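Local structure of N-alpha-acetyltransferase 38, NatC auxiliary subunit (Saccharomyces cerevisiae, 6YGA) at residues C[20-25]-C[51-56]; C[26-31]-C[35-40]. The protein serves as the small auxiliary subunit of the NatC N-terminal acetyltransferase, which acts cotranslationally on nascent chains starting with methionine followed by a hydrophobic or amphipathic residue. One frame throughout, in Å; residues are numbered along the deposited sequence.

Interaction 1: residues C[20-25]-C[51-56]; sequences EDRILV and RMMGLV
The selenomethionine Met53 sends its methyl end against Leu24 and Arg22, joining two strands of the strongly bent antiparallel Sm/LSM sheet that are not direct neighbours. Strand 42-46 runs between them, hydrogen-bonded to strand 23-32 along one edge and to strand 49-54 along the other, so only side chains make this contact.

From CB outward, Met53 first stays near its own segment, with CB 4.0 Å from CG2 of Val56. CG is set anti to the carbonyl carbon (chi1 -59°) and carries the extended chain on to SE. The selenium passes close to the Arg51 guanidinium, 3.8 Å from its NE, and lies 4.2 Å from NH2 of Arg22. A bend at the last torsion (chi3 -52°) then turns CE back toward strand 23-32. This methyl does most of the work: it meets Leu24 CD2 at 3.6 Å in plain apolar packing, while Arg22 NH2 lies 3.8 Å from CE. The methyl comes to the edge of the Arg22 guanidinium, near its plane, and not over a face. Met53 crosses both partner side chains at roughly a right angle, so each touches it over a short length.

The charged ends here are buried but well supplied with partners. Glu44, on the intervening strand, makes salt bridges to both Arg22 and Arg51, which probably eases the proximity of the two guanidinium groups. Arg22 also pairs through NH1 with Asp63 of the N-alpha-acetyltransferase 35 chain, so the contact lies against the subunit interface, where Val57 of that same chain packs on Leu24. Between the two arginines, NH2 of Arg22 and NH2 of Arg51 stand 5.3 Å apart.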
loop_
_atom_site.group_PDB
_atom_site.type_symbol
_atom_site.label_atom_id
_atom_site.label_comp_id
_atom_site.label_asym_id
_atom_site.label_seq_id
_atom_site.Cartn_x
_atom_site.Cartn_y
_atom_site.Cartn_z
ATOM N N GLU C 20 31.607 -14.287 -20.939
ATOM C CA GLU C 20 32.384 -13.064 -21.057
ATOM C C GLU C 20 33.586 -13.138 -20.115
ATOM O O GLU C 20 33.875 -14.182 -19.523
ATOM C CB GLU C 20 31.498 -11.852 -20.772
ATOM C CG GLU C 20 30.290 -11.733 -21.694
ATOM C CD GLU C 20 29.331 -10.632 -21.269
ATOM O OE1 GLU C 20 29.536 -10.045 -20.186
ATOM O OE2 GLU C 20 28.371 -10.356 -22.018
ATOM N N ASP C 21 34.302 -12.021 -19.965
ATOM C CA ASP C 21 35.429 -11.976 -19.040
ATOM C C ASP C 21 34.993 -12.107 -17.587
ATOM O O ASP C 21 35.837 -12.341 -16.717
ATOM C CB ASP C 21 36.212 -10.674 -19.221
ATOM C CG ASP C 21 36.746 -10.509 -20.626
ATOM O OD1 ASP C 21 36.444 -11.368 -21.480
ATOM O OD2 ASP C 21 37.469 -9.521 -20.875
ATOM N N ARG C 22 33.701 -11.966 -17.308
ATOM C CA ARG C 22 33.212 -12.022 -15.940
ATOM C C ARG C 22 33.333 -13.431 -15.367
ATOM O O ARG C 22 33.237 -14.432 -16.082
ATOM C CB ARG C 22 31.758 -11.551 -15.879
ATOM C CG ARG C 22 30.830 -12.274 -16.841
ATOM C CD ARG C 22 29.485 -11.567 -16.993
ATOM N NE ARG C 22 28.703 -11.542 -15.760
ATOM C CZ ARG C 22 27.404 -11.266 -15.714
ATOM N NH1 ARG C 22 26.747 -11.000 -16.835
ATOM N NH2 ARG C 22 26.759 -11.259 -14.556
ATOM N N ILE C 23 33.543 -13.494 -14.053
ATOM C CA ILE C 23 33.650 -14.743 -13.310
ATOM C C ILE C 23 32.785 -14.635 -12.060
ATOM O O ILE C 23 32.731 -13.576 -11.423
ATOM C CB ILE C 23 35.119 -15.060 -12.947
ATOM C CG1 ILE C 23 35.842 -15.674 -14.148
ATOM C CG2 ILE C 23 35.212 -15.969 -11.720
ATOM C CD1 ILE C 23 37.205 -16.247 -13.824
ATOM N N LEU C 24 32.101 -15.725 -11.716
ATOM C CA LEU C 24 31.222 -15.774 -10.555
ATOM C C LEU C 24 31.791 -16.722 -9.506
ATOM O O LEU C 24 32.172 -17.853 -9.824
ATOM C CB LEU C 24 29.811 -16.219 -10.951
ATOM C CG LEU C 24 29.103 -15.358 -11.998
ATOM C CD1 LEU C 24 27.699 -15.875 -12.253
ATOM C CD2 LEU C 24 29.071 -13.909 -11.552
ATOM N N VAL C 25 31.841 -16.257 -8.260
ATOM C CA VAL C 25 32.264 -17.057 -7.116
ATOM C C VAL C 25 31.097 -17.104 -6.142
ATOM O O VAL C 25 30.641 -16.056 -5.665
ATOM C CB VAL C 25 33.519 -16.477 -6.444
ATOM C CG1 VAL C 25 33.990 -17.382 -5.317
ATOM C CG2 VAL C 25 34.624 -16.268 -7.466
ATOM N N ARG C 51 32.119 -7.158 -7.147
ATOM C CA ARG C 51 30.851 -6.729 -6.572
ATOM C C ARG C 51 30.027 -7.950 -6.192
ATOM O O ARG C 51 30.201 -9.040 -6.744
ATOM C CB ARG C 51 30.068 -5.834 -7.539
ATOM C CG ARG C 51 29.557 -6.538 -8.786
ATOM C CD ARG C 51 28.575 -5.651 -9.534
ATOM N NE ARG C 51 27.845 -6.370 -10.575
ATOM C CZ ARG C 51 26.655 -5.998 -11.040
ATOM N NH1 ARG C 51 26.059 -4.918 -10.551
ATOM N NH2 ARG C 51 26.057 -6.704 -11.990
HETATM N N MSE C 52 29.118 -7.743 -5.240
HETATM C CA MSE C 52 28.221 -8.796 -4.768
HETATM C C MSE C 52 26.890 -8.751 -5.514
HETATM O O MSE C 52 26.392 -7.673 -5.838
HETATM C CB MSE C 52 27.979 -8.666 -3.263
HETATM C CG MSE C 52 29.231 -8.773 -2.409
HETATM SE SE MSE C 52 30.239 -10.407 -2.745
HETATM C CE MSE C 52 31.139 -10.563 -1.020
HETATM N N MSE C 53 26.314 -9.920 -5.784
HETATM C CA MSE C 53 25.069 -9.991 -6.545
HETATM C C MSE C 53 24.021 -10.898 -5.895
HETATM O O MSE C 53 22.904 -11.019 -6.397
HETATM C CB MSE C 53 25.348 -10.463 -7.976
HETATM C CG MSE C 53 26.308 -9.569 -8.748
HETATM SE SE MSE C 53 26.156 -9.782 -10.679
HETATM C CE MSE C 53 26.332 -11.718 -10.784
ATOM N N GLY C 54 24.386 -11.534 -4.788
ATOM C CA GLY C 54 23.410 -12.300 -4.022
ATOM C C GLY C 54 23.130 -13.650 -4.644
ATOM O O GLY C 54 24.051 -14.388 -5.002
ATOM N N LEU C 55 21.848 -13.983 -4.765
ATOM C CA LEU C 55 21.424 -15.278 -5.282
ATOM C C LEU C 55 21.267 -15.187 -6.795
ATOM O O LEU C 55 20.433 -14.421 -7.291
ATOM C CB LEU C 55 20.111 -15.715 -4.634
ATOM C CG LEU C 55 19.633 -17.133 -4.951
ATOM C CD1 LEU C 55 20.506 -18.172 -4.257
ATOM C CD2 LEU C 55 18.171 -17.313 -4.568
ATOM N N VAL C 56 22.061 -15.972 -7.525
ATOM C CA VAL C 56 22.071 -15.957 -8.983
ATOM C C VAL C 56 21.936 -17.384 -9.498
ATOM O O VAL C 56 22.512 -18.318 -8.927
ATOM C CB VAL C 56 23.359 -15.309 -9.539
ATOM C CG1 VAL C 56 23.199 -14.988 -11.017
ATOM C CG2 VAL C 56 23.729 -14.060 -8.751
#

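Interaction 2: residues C[26-31]-C[35-40]; sequences GSLVAV and MNLLLD
Ser27 and Asp40 open a two-stranded antiparallel ladder, the hairpin of strands 23-32 and 37-39 in the LSM fold. Its backbone bonds come first. Ser27 N gives to Asp40 O and Asp40 N gives back to Ser27 O, each at 2.9 Å, a closed hydrogen-bonded pair. Further along, a classic beta bulge interrupts the register: Val29 and Ala30 both face Leu38. The carbonyl O of Leu38 receives Val29 N at 2.8 Å and, weakly, Ala30 N at 3.4 Å; Leu38 N closes the pair on Ala30 O. Val29 is the extra residue, and its psi of -45° departs from the extended strand and probably contributes to the bend.

CA-H...O contacts add to these bonds: Leu39 CA to Ser27 O lies between them, and Val31 CA reaches Asn36 O at 3.4 Å beyond the last one.

In the apolar packing on the face of Leu28, Val31, Leu37 and Leu39, CD2 of Leu39 lies against CD1 of Leu28 at 3.8 Å, and CG2 of Val31 meets CD2 of Leu37 at 3.6 Å. Val31 and Leu37 run side by side, pointing the same way. With CG2 anti to the backbone N, Val31 turns this branch toward the neighbouring strand. At the bulge, Val29 divides its branches: CG1 goes toward CD2 of Leu38, and CG2 presses on CB of Asp40 at 3.5 Å.

Strand 56-58 continues the sheet beyond strand 37-39, bonding to Leu37 and Leu39, while Leu28 bonds back to Gly11 and Asn12. A strand of the N-alpha-acetyltransferase 35 chain pairs antiparallel with Ala30 and Val31, and Tyr34 of the N-alpha-acetyltransferase 30 chain packs on Ala30 and Leu38.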
loop_
_atom_site.group_PDB
_atom_site.type_symbol
_atom_site.label_atom_id
_atom_site.label_comp_id
_atom_site.label_asym_id
_atom_site.label_seq_id
_atom_site.Cartn_x
_atom_site.Cartn_y
_atom_site.Cartn_z
ATOM N N GLY C 26 30.611 -18.309 -5.849
ATOM C CA GLY C 26 29.450 -18.447 -4.991
ATOM C C GLY C 26 29.308 -19.847 -4.443
ATOM O O GLY C 26 29.941 -20.796 -4.919
ATOM N N SER C 27 28.459 -19.961 -3.425
ATOM C CA SER C 27 28.153 -21.236 -2.792
ATOM C C SER C 27 27.017 -21.919 -3.542
ATOM O O SER C 27 25.966 -21.312 -3.776
ATOM C CB SER C 27 27.773 -21.020 -1.326
ATOM O OG SER C 27 27.625 -22.248 -0.637
ATOM N N LEU C 28 27.224 -23.183 -3.902
ATOM C CA LEU C 28 26.260 -23.922 -4.708
ATOM C C LEU C 28 25.034 -24.278 -3.873
ATOM O O LEU C 28 25.155 -24.917 -2.821
ATOM C CB LEU C 28 26.907 -25.181 -5.280
ATOM C CG LEU C 28 26.014 -26.006 -6.207
ATOM C CD1 LEU C 28 25.724 -25.241 -7.489
ATOM C CD2 LEU C 28 26.640 -27.357 -6.508
ATOM N N VAL C 29 23.859 -23.882 -4.352
ATOM C CA VAL C 29 22.605 -24.120 -3.651
ATOM C C VAL C 29 21.831 -25.282 -4.258
ATOM O O VAL C 29 21.312 -26.131 -3.532
ATOM C CB VAL C 29 21.753 -22.833 -3.641
ATOM C CG1 VAL C 29 20.348 -23.131 -3.147
ATOM C CG2 VAL C 29 22.408 -21.775 -2.781
ATOM N N ALA C 30 21.738 -25.333 -5.584
ATOM C CA ALA C 30 20.992 -26.398 -6.238
ATOM C C ALA C 30 21.505 -26.584 -7.659
ATOM O O ALA C 30 22.029 -25.650 -8.274
ATOM C CB ALA C 30 19.487 -26.103 -6.247
ATOM N N VAL C 31 21.351 -27.806 -8.163
ATOM C CA VAL C 31 21.652 -28.151 -9.548
ATOM C C VAL C 31 20.554 -29.086 -10.038
ATOM O O VAL C 31 20.043 -29.910 -9.273
ATOM C CB VAL C 31 23.053 -28.793 -9.690
ATOM C CG1 VAL C 31 23.149 -30.089 -8.892
ATOM C CG2 VAL C 31 23.399 -29.032 -11.157
HETATM N N MSE C 35 21.998 -29.233 -15.769
HETATM C CA MSE C 35 23.176 -28.521 -15.271
HETATM C C MSE C 35 22.938 -27.021 -15.094
HETATM O O MSE C 35 23.878 -26.229 -15.171
HETATM C CB MSE C 35 24.385 -28.753 -16.189
HETATM C CG MSE C 35 25.716 -28.801 -15.446
HETATM SE SE MSE C 35 27.280 -28.909 -16.608
HETATM C CE MSE C 35 27.308 -27.073 -17.268
ATOM N N ASN C 36 21.688 -26.625 -14.861
ATOM C CA ASN C 36 21.423 -25.265 -14.408
ATOM C C ASN C 36 21.807 -25.154 -12.939
ATOM O O ASN C 36 21.380 -25.968 -12.115
ATOM C CB ASN C 36 19.949 -24.902 -14.599
ATOM C CG ASN C 36 19.480 -25.083 -16.029
ATOM O OD1 ASN C 36 20.192 -24.749 -16.976
ATOM N ND2 ASN C 36 18.277 -25.625 -16.194
ATOM N N LEU C 37 22.626 -24.160 -12.607
ATOM C CA LEU C 37 23.117 -23.990 -11.248
ATOM C C LEU C 37 22.455 -22.789 -10.589
ATOM O O LEU C 37 22.154 -21.790 -11.251
ATOM C CB LEU C 37 24.636 -23.806 -11.222
ATOM C CG LEU C 37 25.482 -24.719 -12.106
ATOM C CD1 LEU C 37 26.893 -24.174 -12.203
ATOM C CD2 LEU C 37 25.492 -26.133 -11.560
ATOM N N LEU C 38 22.228 -22.897 -9.285
ATOM C CA LEU C 38 21.783 -21.782 -8.461
ATOM C C LEU C 38 22.844 -21.530 -7.402
ATOM O O LEU C 38 23.196 -22.441 -6.645
ATOM C CB LEU C 38 20.427 -22.070 -7.808
ATOM C CG LEU C 38 19.780 -20.930 -7.016
ATOM C CD1 LEU C 38 19.433 -19.760 -7.924
ATOM C CD2 LEU C 38 18.543 -21.424 -6.271
ATOM N N LEU C 39 23.360 -20.306 -7.359
ATOM C CA LEU C 39 24.465 -19.949 -6.481
ATOM C C LEU C 39 24.055 -18.821 -5.544
ATOM O O LEU C 39 23.342 -17.895 -5.945
ATOM C CB LEU C 39 25.694 -19.527 -7.292
ATOM C CG LEU C 39 26.306 -20.549 -8.249
ATOM C CD1 LEU C 39 27.335 -19.878 -9.146
ATOM C CD2 LEU C 39 26.939 -21.693 -7.480
ATOM N N ASP C 40 24.517 -18.901 -4.299
ATOM C CA ASP C 40 24.243 -17.898 -3.282
ATOM C C ASP C 40 25.530 -17.176 -2.910
ATOM O O ASP C 40 26.632 -17.711 -3.060
ATOM C CB ASP C 40 23.624 -18.529 -2.029
ATOM C CG ASP C 40 22.809 -17.537 -1.211
ATOM O OD1 ASP C 40 22.732 -16.353 -1.604
ATOM O OD2 ASP C 40 22.237 -17.945 -0.177
#

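Both interactions draw on strand 23-32: its beginning, with the residues just before it, supplies interaction 1 and the following part interaction 2, which is nested along the chain between 20-25 and 51-56. Their centres lie about 12 Å apart, yet they touch directly. Val56 O is 2.7 Å from Leu39 N, a probable hydrogen bond that lays the end of 51-56 beside 35-40, and CD1 of Leu55 packs 3.8 Å from CB of Asp40. Neither contact forms a catalytic site, since catalysis belongs to N-alpha-acetyltransferase 30. Instead both border N-alpha-acetyltransferase 35, a strand of which pairs in parallel with Val56, and interaction 2 also meets the catalytic subunit.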